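Local atomic coordinates of putative fumarylpyruvate hydrolase (Burkholderia cenocepacia, PDB entry 4MAQ), a protein that belongs to the fumarylacetoacetate hydrolase family, with a mixed beta-sheet fold, and assembles from two chains. Residues Val111-Gly117 against Val148-Ala154. Numbering follows the deposited sequence. Where two conformers were deposited one is given.
Sequences VWGYGVG and VTALRAA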
loop_
_atom_site.group_PDB
_atom_site.type_symbol
_atom_site.label_atom_id
_atom_site.label_comp_id
_atom_site.label_asym_id
_atom_site.label_seq_id
_atom_site.Cartn_x
_atom_site.Cartn_y
_atom_site.Cartn_z
ATOM N N VAL B 111 2.956 18.482 -10.455
ATOM C CA VAL B 111 3.304 18.616 -9.030
ATOM C C VAL B 111 2.502 19.733 -8.366
ATOM O O VAL B 111 2.532 20.875 -8.831
ATOM C CB VAL B 111 4.811 18.890 -8.856
ATOM C CG1 VAL B 111 5.167 19.207 -7.411
ATOM C CG2 VAL B 111 5.607 17.694 -9.366
ATOM N N TRP B 112 1.762 19.401 -7.303
ATOM C CA TRP B 112 1.076 20.409 -6.489
ATOM C C TRP B 112 2.064 21.127 -5.549
ATOM O O TRP B 112 1.976 22.338 -5.365
ATOM C CB TRP B 112 -0.078 19.762 -5.670
ATOM C CG TRP B 112 -0.773 20.812 -4.899
ATOM C CD1 TRP B 112 -1.753 21.650 -5.349
ATOM C CD2 TRP B 112 -0.432 21.261 -3.582
ATOM N NE1 TRP B 112 -2.081 22.550 -4.385
ATOM C CE2 TRP B 112 -1.276 22.362 -3.292
ATOM C CE3 TRP B 112 0.490 20.835 -2.611
ATOM C CZ2 TRP B 112 -1.237 23.042 -2.069
ATOM C CZ3 TRP B 112 0.533 21.531 -1.389
ATOM C CH2 TRP B 112 -0.335 22.608 -1.138
ATOM N N GLY B 113 2.960 20.387 -4.912
ATOM C CA GLY B 113 3.820 20.978 -3.901
ATOM C C GLY B 113 4.801 20.010 -3.315
ATOM O O GLY B 113 5.012 18.911 -3.849
ATOM N N TYR B 114 5.426 20.431 -2.220
ATOM C CA TYR B 114 6.547 19.711 -1.640
ATOM C C TYR B 114 6.474 19.686 -0.129
ATOM O O TYR B 114 5.982 20.630 0.496
ATOM C CB TYR B 114 7.867 20.397 -2.025
ATOM C CG TYR B 114 8.123 20.312 -3.500
ATOM C CD1 TYR B 114 7.655 21.310 -4.352
ATOM C CD2 TYR B 114 8.820 19.232 -4.055
ATOM C CE1 TYR B 114 7.846 21.244 -5.717
ATOM C CE2 TYR B 114 9.017 19.141 -5.430
ATOM C CZ TYR B 114 8.532 20.147 -6.261
ATOM O OH TYR B 114 8.775 20.016 -7.619
ATOM N N GLY B 115 7.066 18.650 0.460
ATOM C CA GLY B 115 7.310 18.614 1.883
ATOM C C GLY B 115 8.595 17.864 2.166
ATOM O O GLY B 115 9.343 17.502 1.240
ATOM N N VAL B 116 8.843 17.624 3.445
ATOM C CA VAL B 116 10.042 16.900 3.883
ATOM C C VAL B 116 9.548 15.706 4.692
ATOM O O VAL B 116 8.625 15.841 5.500
ATOM C CB VAL B 116 10.967 17.796 4.742
ATOM C CG1 VAL B 116 12.145 17.003 5.285
ATOM C CG2 VAL B 116 11.421 18.982 3.899
ATOM N N GLY B 117 10.130 14.542 4.444
ATOM C CA GLY B 117 9.665 13.328 5.093
ATOM C C GLY B 117 10.803 12.502 5.633
ATOM O O GLY B 117 11.982 12.729 5.292
ATOM N N VAL B 148 5.767 13.196 7.696
ATOM C CA VAL B 148 5.945 14.244 6.683
ATOM C C VAL B 148 5.589 15.593 7.322
ATOM O O VAL B 148 4.641 15.681 8.123
ATOM C CB VAL B 148 5.069 13.975 5.413
ATOM C CG1 VAL B 148 5.242 15.059 4.347
ATOM C CG2 VAL B 148 5.369 12.611 4.791
ATOM N N THR B 149 6.304 16.647 6.924
ATOM C CA THR B 149 5.968 18.004 7.342
ATOM C C THR B 149 4.699 18.496 6.672
ATOM O O THR B 149 4.223 17.919 5.680
ATOM C CB THR B 149 7.089 18.988 6.997
ATOM O OG1 THR B 149 7.266 19.049 5.569
ATOM C CG2 THR B 149 8.394 18.591 7.702
ATOM N N ALA B 150 4.177 19.621 7.156
ATOM C CA ALA B 150 3.226 20.354 6.363
ATOM C C ALA B 150 3.801 20.604 4.953
ATOM O O ALA B 150 5.031 20.800 4.767
ATOM C CB ALA B 150 2.878 21.660 7.071
ATOM N N LEU B 151 2.914 20.546 3.970
ATOM C CA LEU B 151 3.291 20.782 2.587
ATOM C C LEU B 151 3.196 22.248 2.212
ATOM O O LEU B 151 2.340 22.983 2.724
ATOM C CB LEU B 151 2.387 19.979 1.654
ATOM C CG LEU B 151 2.273 18.476 1.939
ATOM C CD1 LEU B 151 1.374 17.857 0.885
ATOM C CD2 LEU B 151 3.611 17.740 1.984
ATOM N N ARG B 152 4.068 22.653 1.288
ATOM C CA ARG B 152 3.976 23.973 0.660
ATOM C C ARG B 152 3.646 23.833 -0.815
ATOM O O ARG B 152 4.193 22.963 -1.505
ATOM C CB ARG B 152 5.276 24.748 0.827
ATOM C CG ARG B 152 5.619 25.055 2.276
ATOM C CD ARG B 152 6.871 25.899 2.339
ATOM N NE ARG B 152 6.500 27.259 2.036
ATOM C CZ ARG B 152 7.354 28.228 1.742
ATOM N NH1 ARG B 152 6.896 29.463 1.486
ATOM N NH2 ARG B 152 8.662 27.968 1.709
ATOM N N ALA B 153 2.775 24.700 -1.320
ATOM C CA ALA B 153 2.440 24.706 -2.748
ATOM C C ALA B 153 3.670 25.050 -3.570
ATOM O O ALA B 153 4.486 25.893 -3.172
ATOM C CB ALA B 153 1.338 25.715 -3.026
ATOM N N ALA B 154 3.804 24.420 -4.731
ATOM C CA ALA B 154 4.925 24.712 -5.637
ATOM C C ALA B 154 4.941 26.175 -6.117
ATOM O O ALA B 154 5.997 26.696 -6.478
ATOM C CB ALA B 154 4.920 23.758 -6.823
#
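One face of the Trp-112 indole lies against Ala-153, whose CA stands 4.0 Å from the centroid of the six-membered ring and 16° off its normal, a CH-pi contact; CB of the same alanine adds to that face near CZ2. Leu-151 CB meets the ring at its edge, 3.9 Å from CZ3. CG anti to the backbone N (chi1 -178°), with the ring turned about chi2, brings the six-membered ring to Ala-153. Ala-154 CB sits at the edge of the Tyr-114 ring, 4.0 Å from CE1, while the tyrosine OH is hydrogen-bonded to His-159.

Trp-112 and Gly-113 form a classic beta bulge opposite Ala-94, giving strand 111-122 one neighbour in 85-95 and another in 146-153. Tyr-114 and Arg-152 pair antiparallel, N and O of each bonding the other at 2.9 Å. Ala-154 N, starting helix 154-157, gives a nearly straight bond (174°) to Trp-112 O. Further along, the register shifts by one residue: Thr-149 N bonds Val-116 O at 2.8 Å, and OG1 accepts from Val-116 N at 3.0 Å. This leaves the hydroxyl proton for Ala-150 O, approached from above the carbonyl plane, so the side chain bridges the break in strand 146-153 and satisfies the buried Val-116 amide.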